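PDB 2Y2W: intracellular exo-alpha-(1->5)-L-arabinofuranosidase, which catalyses the hydrolysis of terminal alpha-L-arabinofuranosyl residues from arabinans and arabinoxylan, helping to break down plant cell-wall polysaccharides. Local coordinates for residues D[149-152]-D[153-156]; D[92-95]-D[96-100]; D[166-169]-D[170-174]. All coordinates share one frame; numbering follows the deposited sequence.

How the contacts relate
The three contacts come in series along the chain, in the order contact 2, contact 1, contact 3, and all belong to the eight-stranded parallel (beta/alpha)8 barrel of this family 51 glycoside hydrolase. Contact 2 starts helix 94-103, which leads into strand 107-110; contact 1 lies in helix 149-159, which runs by way of strand 162-167 into contact 3, the turn before helix 174-185 and near the predicted substrate site. Contacts 1 and 2 touch, their centres about 14 Å apart: F92 meets D151, R154 and W155, and L97 meets W155. Contact 3 lies about 20 Å from contact 1 and about 30 Å from contact 2, centre to centre.

Contact 1: D[149-152]-D[153-156]; sequences IDDF and YRWS
R154 and D151 form a salt bridge one helical turn apart, NH2 to OD1 at 3.0 Å. The N-H points almost straight at the oxygen (176°), which lies in the guanidinium plane, while NH2 approaches OD1 from above the carboxylate plane. This i to i+3 pair belongs to helix 149-159 of the (beta/alpha)8 barrel. R154 reaches D151 by a bend at chi3 (-83°), which also lays one guanidinium face over the carbonyl oxygen of D150. D151 suits its place because R128 and R131 bind its carboxylate as well, a concentration of positive charge that probably keeps it ionised. With an alanine at R154, D151 would probably lose one of its positive partners and the D150 carbonyl its cover on that side.

S156 makes two bonds to F152 O: its backbone N and its OG each lie 2.8 Å from that oxygen, reaching it from opposite faces of the carbonyl plane. A serine fits here, being short enough to turn its hydroxyl back on its own helix. W155 N bonds to D151 O at 2.9 Å in the regular helical pattern.

Farther out, F152 and W155 each carry CG anti to the backbone N (chi1 -170° for F152), sending both rings off the same flank. The planes are nearly parallel but slid apart, with little overlap. F152 faces the barrel strands, stacking on Y110 and touching I163, while W155 fills the seam with helix 94-103, against L97, V100 and, edge-to-face, F92. F152 CE1 touches W155 CE3 at 3.9 Å.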
ATOM      1  N   ILE D 149     -14.092 -13.011 -16.388  1.00 26.05           N
ATOM      2  CA  ILE D 149     -13.020 -13.395 -17.308  1.00 25.82           C
ATOM      3  C   ILE D 149     -13.217 -14.786 -17.931  1.00 25.83           C
ATOM      4  O   ILE D 149     -12.808 -15.013 -19.067  1.00 25.74           O
ATOM      5  CB  ILE D 149     -11.600 -13.220 -16.668  1.00 25.71           C
ATOM      6  CG1 ILE D 149     -10.490 -13.396 -17.714  1.00 25.26           C
ATOM      7  CG2 ILE D 149     -11.406 -14.143 -15.467  1.00 25.40           C
ATOM      8  CD1 ILE D 149     -10.557 -12.406 -18.869  1.00 24.79           C
ATOM      9  N   ASP D 150     -13.844 -15.698 -17.188  1.00 25.98           N
ATOM     10  CA  ASP D 150     -14.236 -17.008 -17.715  1.00 26.13           C
ATOM     11  C   ASP D 150     -15.172 -16.833 -18.912  1.00 26.20           C
ATOM     12  O   ASP D 150     -14.978 -17.449 -19.961  1.00 26.19           O
ATOM     13  CB  ASP D 150     -14.950 -17.837 -16.639  1.00 26.25           C
ATOM     14  CG  ASP D 150     -14.002 -18.418 -15.592  1.00 26.68           C
ATOM     15  OD1 ASP D 150     -12.780 -18.513 -15.846  1.00 26.90           O
ATOM     16  OD2 ASP D 150     -14.495 -18.803 -14.506  1.00 26.76           O
ATOM     17  N   ASP D 151     -16.177 -15.976 -18.738  1.00 26.27           N
ATOM     18  CA  ASP D 151     -17.229 -15.781 -19.731  1.00 26.36           C
ATOM     19  C   ASP D 151     -16.761 -14.930 -20.905  1.00 26.17           C
ATOM     20  O   ASP D 151     -17.055 -15.252 -22.061  1.00 26.26           O
ATOM     21  CB  ASP D 151     -18.471 -15.163 -19.079  1.00 26.50           C
ATOM     22  CG  ASP D 151     -19.063 -16.046 -17.993  1.00 27.34           C
ATOM     23  OD1 ASP D 151     -19.533 -17.161 -18.309  1.00 28.11           O
ATOM     24  OD2 ASP D 151     -19.062 -15.622 -16.817  1.00 28.68           O
ATOM     25  N   PHE D 152     -16.033 -13.852 -20.616  1.00 25.79           N
ATOM     26  CA  PHE D 152     -15.513 -12.989 -21.674  1.00 25.54           C
ATOM     27  C   PHE D 152     -14.482 -13.709 -22.542  1.00 25.44           C
ATOM     28  O   PHE D 152     -14.341 -13.399 -23.728  1.00 25.44           O
ATOM     29  CB  PHE D 152     -14.938 -11.680 -21.123  1.00 25.52           C
ATOM     30  CG  PHE D 152     -14.611 -10.675 -22.194  1.00 24.99           C
ATOM     31  CD1 PHE D 152     -15.614  -9.896 -22.760  1.00 24.51           C
ATOM     32  CD2 PHE D 152     -13.309 -10.532 -22.660  1.00 24.37           C
ATOM     33  CE1 PHE D 152     -15.318  -8.980 -23.761  1.00 24.36           C
ATOM     34  CE2 PHE D 152     -13.008  -9.620 -23.662  1.00 24.10           C
ATOM     35  CZ  PHE D 152     -14.012  -8.842 -24.211  1.00 23.99           C
ATOM     36  N   TYR D 153     -13.767 -14.665 -21.948  1.00 25.35           N
ATOM     37  CA  TYR D 153     -12.887 -15.550 -22.704  1.00 25.22           C
ATOM     38  C   TYR D 153     -13.684 -16.345 -23.741  1.00 25.24           C
ATOM     39  O   TYR D 153     -13.292 -16.427 -24.905  1.00 25.03           O
ATOM     40  CB  TYR D 153     -12.126 -16.511 -21.783  1.00 25.14           C
ATOM     41  CG  TYR D 153     -11.398 -17.597 -22.541  1.00 24.80           C
ATOM     42  CD1 TYR D 153     -10.211 -17.321 -23.223  1.00 24.78           C
ATOM     43  CD2 TYR D 153     -11.909 -18.893 -22.604  1.00 24.33           C
ATOM     44  CE1 TYR D 153      -9.543 -18.312 -23.933  1.00 24.81           C
ATOM     45  CE2 TYR D 153     -11.252 -19.890 -23.315  1.00 24.54           C
ATOM     46  CZ  TYR D 153     -10.069 -19.592 -23.974  1.00 24.96           C
ATOM     47  OH  TYR D 153      -9.414 -20.572 -24.681  1.00 25.73           O
ATOM     48  N   ARG D 154     -14.796 -16.927 -23.300  1.00 25.32           N
ATOM     49  CA  ARG D 154     -15.682 -17.673 -24.181  1.00 25.61           C
ATOM     50  C   ARG D 154     -16.246 -16.781 -25.284  1.00 25.43           C
ATOM     51  O   ARG D 154     -16.349 -17.203 -26.437  1.00 25.23           O
ATOM     52  CB  ARG D 154     -16.807 -18.341 -23.385  1.00 25.78           C
ATOM     53  CG  ARG D 154     -16.369 -19.608 -22.657  1.00 26.86           C
ATOM     54  CD  ARG D 154     -17.543 -20.302 -21.982  1.00 28.47           C
ATOM     55  NE  ARG D 154     -17.853 -19.727 -20.674  1.00 29.70           N
ATOM     56  CZ  ARG D 154     -17.434 -20.229 -19.514  1.00 30.33           C
ATOM     57  NH1 ARG D 154     -16.682 -21.323 -19.484  1.00 30.44           N
ATOM     58  NH2 ARG D 154     -17.772 -19.634 -18.377  1.00 30.76           N
ATOM     59  N   TRP D 155     -16.589 -15.543 -24.924  1.00 25.32           N
ATOM     60  CA  TRP D 155     -17.070 -14.566 -25.898  1.00 25.22           C
ATOM     61  C   TRP D 155     -15.993 -14.254 -26.936  1.00 25.38           C
ATOM     62  O   TRP D 155     -16.274 -14.205 -28.137  1.00 25.40           O
ATOM     63  CB  TRP D 155     -17.535 -13.278 -25.209  1.00 25.09           C
ATOM     64  CG  TRP D 155     -18.196 -12.314 -26.151  1.00 24.14           C
ATOM     65  CD1 TRP D 155     -19.526 -12.240 -26.446  1.00 23.30           C
ATOM     66  CD2 TRP D 155     -17.554 -11.299 -26.934  1.00 23.29           C
ATOM     67  NE1 TRP D 155     -19.754 -11.241 -27.358  1.00 23.12           N
ATOM     68  CE2 TRP D 155     -18.563 -10.646 -27.676  1.00 23.23           C
ATOM     69  CE3 TRP D 155     -16.225 -10.874 -27.076  1.00 22.64           C
ATOM     70  CZ2 TRP D 155     -18.286  -9.588 -28.553  1.00 23.02           C
ATOM     71  CZ3 TRP D 155     -15.950  -9.826 -27.948  1.00 22.94           C
ATOM     72  CH2 TRP D 155     -16.978  -9.194 -28.676  1.00 22.91           C
ATOM     73  N   SER D 156     -14.766 -14.056 -26.463  1.00 25.51           N
ATOM     74  CA  SER D 156     -13.633 -13.750 -27.330  1.00 25.69           C
ATOM     75  C   SER D 156     -13.241 -14.919 -28.230  1.00 25.92           C
ATOM     76  O   SER D 156     -12.738 -14.709 -29.334  1.00 26.09           O
ATOM     77  CB  SER D 156     -12.438 -13.301 -26.496  1.00 25.75           C
ATOM     78  OG  SER D 156     -12.778 -12.176 -25.701  1.00 25.37           O
TER

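Contact 2: D[92-95]-D[96-100]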
ATOM      1  N   PHE D  92     -24.730 -15.209 -25.039  1.00 30.06           N
ATOM      2  CA  PHE D  92     -24.213 -14.102 -25.841  1.00 30.02           C
ATOM      3  C   PHE D  92     -25.113 -13.848 -27.042  1.00 30.01           C
ATOM      4  O   PHE D  92     -25.538 -14.789 -27.718  1.00 29.97           O
ATOM      5  CB  PHE D  92     -22.778 -14.365 -26.318  1.00 30.03           C
ATOM      6  CG  PHE D  92     -21.823 -14.766 -25.224  1.00 29.83           C
ATOM      7  CD1 PHE D  92     -21.747 -14.044 -24.036  1.00 29.48           C
ATOM      8  CD2 PHE D  92     -20.978 -15.859 -25.397  1.00 29.93           C
ATOM      9  CE1 PHE D  92     -20.863 -14.416 -23.032  1.00 29.48           C
ATOM     10  CE2 PHE D  92     -20.084 -16.237 -24.396  1.00 30.12           C
ATOM     11  CZ  PHE D  92     -20.029 -15.514 -23.211  1.00 29.53           C
ATOM     12  N   ARG D  93     -25.396 -12.574 -27.303  1.00 29.96           N
ATOM     13  CA  ARG D  93     -26.221 -12.180 -28.441  1.00 29.93           C
ATOM     14  C   ARG D  93     -25.474 -12.408 -29.746  1.00 29.95           C
ATOM     15  O   ARG D  93     -24.385 -11.867 -29.946  1.00 30.05           O
ATOM     16  CB  ARG D  93     -26.637 -10.713 -28.326  1.00 29.88           C
ATOM     17  CG  ARG D  93     -27.843 -10.476 -27.439  1.00 29.84           C
ATOM     18  CD  ARG D  93     -28.171  -8.990 -27.312  1.00 29.72           C
ATOM     19  NE  ARG D  93     -28.737  -8.430 -28.538  1.00 29.75           N
ATOM     20  CZ  ARG D  93     -29.468  -7.319 -28.595  1.00 29.93           C
ATOM     21  NH1 ARG D  93     -29.748  -6.633 -27.491  1.00 29.71           N
ATOM     22  NH2 ARG D  93     -29.933  -6.896 -29.762  1.00 30.26           N
ATOM     23  N   GLN D  94     -26.062 -13.209 -30.631  1.00 29.97           N
ATOM     24  CA  GLN D  94     -25.436 -13.517 -31.917  1.00 29.93           C
ATOM     25  C   GLN D  94     -25.505 -12.343 -32.884  1.00 29.78           C
ATOM     26  O   GLN D  94     -24.574 -12.128 -33.658  1.00 29.86           O
ATOM     27  CB  GLN D  94     -26.042 -14.777 -32.550  1.00 29.97           C
ATOM     28  CG  GLN D  94     -25.215 -15.378 -33.698  1.00 30.00           C
ATOM     29  CD  GLN D  94     -23.787 -15.739 -33.293  1.00 30.10           C
ATOM     30  OE1 GLN D  94     -23.563 -16.553 -32.397  1.00 29.82           O
ATOM     31  NE2 GLN D  94     -22.817 -15.132 -33.966  1.00 30.24           N
ATOM     32  N   ASP D  95     -26.597 -11.583 -32.834  1.00 29.74           N
ATOM     33  CA  ASP D  95     -26.752 -10.417 -33.707  1.00 29.87           C
ATOM     34  C   ASP D  95     -25.669  -9.370 -33.445  1.00 29.80           C
ATOM     35  O   ASP D  95     -25.193  -8.709 -34.372  1.00 29.97           O
ATOM     36  CB  ASP D  95     -28.164  -9.812 -33.613  1.00 29.89           C
ATOM     37  CG  ASP D  95     -28.551  -9.389 -32.195  1.00 30.48           C
ATOM     38  OD1 ASP D  95     -27.774  -9.621 -31.241  1.00 30.88           O
ATOM     39  OD2 ASP D  95     -29.654  -8.819 -32.040  1.00 30.67           O
ATOM     40  N   VAL D  96     -25.278  -9.242 -32.177  1.00 29.59           N
ATOM     41  CA  VAL D  96     -24.203  -8.345 -31.772  1.00 29.35           C
ATOM     42  C   VAL D  96     -22.860  -8.898 -32.245  1.00 29.25           C
ATOM     43  O   VAL D  96     -22.051  -8.162 -32.820  1.00 29.26           O
ATOM     44  CB  VAL D  96     -24.219  -8.096 -30.238  1.00 29.43           C
ATOM     45  CG1 VAL D  96     -22.935  -7.423 -29.768  1.00 29.15           C
ATOM     46  CG2 VAL D  96     -25.427  -7.255 -29.860  1.00 29.20           C
ATOM     47  N   LEU D  97     -22.642 -10.194 -32.020  1.00 29.04           N
ATOM     48  CA  LEU D  97     -21.446 -10.890 -32.504  1.00 28.91           C
ATOM     49  C   LEU D  97     -21.265 -10.775 -34.020  1.00 28.93           C
ATOM     50  O   LEU D  97     -20.146 -10.564 -34.498  1.00 28.93           O
ATOM     51  CB  LEU D  97     -21.471 -12.366 -32.098  1.00 28.89           C
ATOM     52  CG  LEU D  97     -20.893 -12.776 -30.743  1.00 28.82           C
ATOM     53  CD1 LEU D  97     -21.351 -14.181 -30.376  1.00 28.18           C
ATOM     54  CD2 LEU D  97     -19.372 -12.688 -30.746  1.00 28.68           C
ATOM     55  N   ASP D  98     -22.365 -10.912 -34.764  1.00 28.89           N
ATOM     56  CA  ASP D  98     -22.353 -10.774 -36.222  1.00 28.95           C
ATOM     57  C   ASP D  98     -21.863  -9.393 -36.656  1.00 28.88           C
ATOM     58  O   ASP D  98     -21.091  -9.281 -37.609  1.00 28.97           O
ATOM     59  CB  ASP D  98     -23.742 -11.054 -36.814  1.00 29.01           C
ATOM     60  CG  ASP D  98     -24.121 -12.532 -36.770  1.00 29.51           C
ATOM     61  OD1 ASP D  98     -23.222 -13.398 -36.645  1.00 30.26           O
ATOM     62  OD2 ASP D  98     -25.332 -12.830 -36.867  1.00 29.73           O
ATOM     63  N   LEU D  99     -22.307  -8.355 -35.950  1.00 28.74           N
ATOM     64  CA  LEU D  99     -21.882  -6.983 -36.236  1.00 28.65           C
ATOM     65  C   LEU D  99     -20.453  -6.680 -35.784  1.00 28.53           C
ATOM     66  O   LEU D  99     -19.817  -5.770 -36.317  1.00 28.60           O
ATOM     67  CB  LEU D  99     -22.858  -5.964 -35.637  1.00 28.71           C
ATOM     68  CG  LEU D  99     -24.260  -5.869 -36.254  1.00 28.83           C
ATOM     69  CD1 LEU D  99     -25.095  -4.837 -35.524  1.00 28.84           C
ATOM     70  CD2 LEU D  99     -24.202  -5.538 -37.739  1.00 28.96           C
ATOM     71  N   VAL D 100     -19.953  -7.435 -34.807  1.00 28.40           N
ATOM     72  CA  VAL D 100     -18.561  -7.301 -34.365  1.00 28.33           C
ATOM     73  C   VAL D 100     -17.631  -7.836 -35.449  1.00 28.40           C
ATOM     74  O   VAL D 100     -16.611  -7.215 -35.764  1.00 28.44           O
ATOM     75  CB  VAL D 100     -18.301  -8.013 -33.006  1.00 28.35           C
ATOM     76  CG1 VAL D 100     -16.806  -8.071 -32.684  1.00 27.97           C
ATOM     77  CG2 VAL D 100     -19.054  -7.311 -31.882  1.00 28.09           C
TER
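D95 OD1 receives a weak bond from V96 N at 2.7 Å and a straighter one from R93 NE at 3.1 Å, the latter along its syn lone pair; T86 adds another weak bond. R93 holds the carboxylate side-on, its NH2 reaching D95 OD2 at 3.0 Å, so the two flat groups meet at their edges and neither turns easily. The chi1 of 58° tucks D95 CG between its backbone N and carbonyl carbon, which turns OD1 toward the N-H of V96 at the helix's N-terminal end. An arginine suits position 93 because its remaining NH1 reaches E81 and the backbone oxygen of E420, while V96 CG2 packs 3.8 Å from R93 NE.

All this lies at the start of helix 94-103 of the (beta/alpha)8 barrel, where R93 occupies the N-cap position and its O accepts L97 N at 3.2 Å. Q94, the first residue of the helix, reaches one turn forward, NE2 bonding to D98 OD1 at 3.2 Å from above the carboxylate plane. Glutamine serves two ends, since its OE1 accepts from K158. L97 CB lies 3.6 Å from Q94 NE2, and L97 packs on W155, K158 and A159 of helix 149-159.

Contact 3: D[166-169]-D[170-174]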
ATOM      1  N   ALA D 166      -7.161  -5.793 -18.432  1.00 21.27           N
ATOM      2  CA  ALA D 166      -6.772  -4.755 -17.490  1.00 20.98           C
ATOM      3  C   ALA D 166      -6.939  -5.260 -16.063  1.00 20.91           C
ATOM      4  O   ALA D 166      -7.939  -5.909 -15.740  1.00 20.87           O
ATOM      5  CB  ALA D 166      -7.599  -3.509 -17.712  1.00 20.82           C
ATOM      6  N   VAL D 167      -5.955  -4.968 -15.216  1.00 20.78           N
ATOM      7  CA  VAL D 167      -6.012  -5.364 -13.805  1.00 20.75           C
ATOM      8  C   VAL D 167      -6.211  -4.159 -12.890  1.00 20.68           C
ATOM      9  O   VAL D 167      -5.801  -3.043 -13.221  1.00 20.69           O
ATOM     10  CB  VAL D 167      -4.761  -6.177 -13.355  1.00 20.78           C
ATOM     11  CG1 VAL D 167      -4.782  -7.584 -13.956  1.00 20.80           C
ATOM     12  CG2 VAL D 167      -3.464  -5.446 -13.704  1.00 20.67           C
ATOM     13  N   ASN D 168      -6.849  -4.402 -11.747  1.00 20.52           N
ATOM     14  CA  ASN D 168      -7.074  -3.386 -10.722  1.00 20.46           C
ATOM     15  C   ASN D 168      -5.753  -2.860 -10.163  1.00 20.54           C
ATOM     16  O   ASN D 168      -4.914  -3.635  -9.701  1.00 20.61           O
ATOM     17  CB  ASN D 168      -7.935  -3.975  -9.592  1.00 20.31           C
ATOM     18  CG  ASN D 168      -8.405  -2.928  -8.580  1.00 20.39           C
ATOM     19  OD1 ASN D 168      -7.742  -1.919  -8.343  1.00 20.78           O
ATOM     20  ND2 ASN D 168      -9.551  -3.183  -7.963  1.00 19.89           N
ATOM     21  N   MET D 169      -5.571  -1.545 -10.230  1.00 20.63           N
ATOM     22  CA  MET D 169      -4.459  -0.883  -9.550  1.00 20.85           C
ATOM     23  C   MET D 169      -4.976   0.210  -8.615  1.00 20.82           C
ATOM     24  O   MET D 169      -4.197   0.966  -8.033  1.00 21.00           O
ATOM     25  CB  MET D 169      -3.447  -0.319 -10.551  1.00 20.95           C
ATOM     26  CG  MET D 169      -2.651  -1.379 -11.314  1.00 21.48           C
ATOM     27  SD  MET D 169      -1.463  -2.319 -10.329  1.00 22.71           S
ATOM     28  CE  MET D 169      -0.314  -1.018  -9.875  1.00 22.90           C
ATOM     29  N   GLY D 170      -6.298   0.271  -8.468  1.00 20.69           N
ATOM     30  CA  GLY D 170      -6.955   1.215  -7.574  1.00 20.47           C
ATOM     31  C   GLY D 170      -7.084   0.698  -6.153  1.00 20.37           C
ATOM     32  O   GLY D 170      -6.338   1.122  -5.268  1.00 20.30           O
ATOM     33  N   THR D 171      -8.035  -0.210  -5.934  1.00 20.29           N
ATOM     34  CA  THR D 171      -8.239  -0.816  -4.612  1.00 20.30           C
ATOM     35  C   THR D 171      -7.275  -1.978  -4.381  1.00 20.41           C
ATOM     36  O   THR D 171      -6.978  -2.332  -3.239  1.00 20.46           O
ATOM     37  CB  THR D 171      -9.706  -1.297  -4.385  1.00 20.31           C
ATOM     38  OG1 THR D 171     -10.049  -2.311  -5.338  1.00 20.24           O
ATOM     39  CG2 THR D 171     -10.688  -0.142  -4.499  1.00 19.77           C
ATOM     40  N   ARG D 172      -6.789  -2.558  -5.475  1.00 20.64           N
ATOM     41  CA  ARG D 172      -5.851  -3.681  -5.436  1.00 20.80           C
ATOM     42  C   ARG D 172      -4.548  -3.366  -6.176  1.00 20.84           C
ATOM     43  O   ARG D 172      -4.302  -2.214  -6.542  1.00 20.88           O
ATOM     44  CB  ARG D 172      -6.518  -4.939  -5.995  1.00 20.71           C
ATOM     45  CG  ARG D 172      -7.279  -5.701  -4.936  1.00 21.40           C
ATOM     46  CD  ARG D 172      -8.616  -6.200  -5.433  1.00 21.64           C
ATOM     47  NE  ARG D 172      -8.552  -7.510  -6.079  1.00 21.79           N
ATOM     48  CZ  ARG D 172      -8.393  -8.669  -5.446  1.00 21.49           C
ATOM     49  NH1 ARG D 172      -8.233  -8.715  -4.129  1.00 22.15           N
ATOM     50  NH2 ARG D 172      -8.370  -9.792  -6.140  1.00 21.24           N
ATOM     51  N   GLY D 173      -3.714  -4.387  -6.380  1.00 20.82           N
ATOM     52  CA  GLY D 173      -2.423  -4.204  -7.034  1.00 20.55           C
ATOM     53  C   GLY D 173      -1.671  -5.484  -7.353  1.00 20.46           C
ATOM     54  O   GLY D 173      -2.213  -6.402  -7.974  1.00 20.52           O
ATOM     55  N   LEU D 174      -0.416  -5.534  -6.907  1.00 20.19           N
ATOM     56  CA  LEU D 174       0.547  -6.553  -7.327  1.00 19.99           C
ATOM     57  C   LEU D 174       0.101  -7.997  -7.112  1.00 19.89           C
ATOM     58  O   LEU D 174       0.117  -8.798  -8.050  1.00 19.92           O
ATOM     59  CB  LEU D 174       1.906  -6.310  -6.652  1.00 19.98           C
ATOM     60  CG  LEU D 174       3.019  -7.347  -6.828  1.00 19.68           C
ATOM     61  CD1 LEU D 174       3.419  -7.486  -8.287  1.00 20.28           C
ATOM     62  CD2 LEU D 174       4.221  -6.976  -5.987  1.00 20.34           C
TER
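A chi1 of -171° turns the N168 amide away from its own backbone N and across the turn that follows, and a chi1 of 62° on T171 brings OG1 round to meet it. N168 ND2 bonds to T171 OG1 at 2.8 Å, the two side chains crossing at about a right angle and the hydroxyl tilted out of the amide plane. The other end of the amide faces the backbone: R172 N donates to N168 OD1 at 3.1 Å, nearly straight at the hydrogen (167°) but from above the carbonyl plane. G170 N adds a weak bond to the same oxygen. Asparagine suits this place because one short side chain supplies an acceptor for main-chain N-H groups and a donor for T171. ND2 also donates to Y119 O, which ties the turn to a neighbouring loop.

R172 packs its CB 3.8 Å from N168 CG and sends its guanidinium on to a salt bridge with E122. M169, its chain bent at chi2 and chi3, packs SD 3.9 Å from G173 CA, just before the helix.

This is a beta-to-alpha loop of the (beta/alpha)8 barrel, the kind that borders the active site in such enzymes, and the side chain of M169 lies about 7 Å from that of N214, which probably binds the arabinofuranose. The turn carries the chain from strand 162-167 to helix 174-185, with M169 packed on I212 of strand 209-212 and on A233 and V237 of helix 227-244, and T171 against L174 of a second subunit.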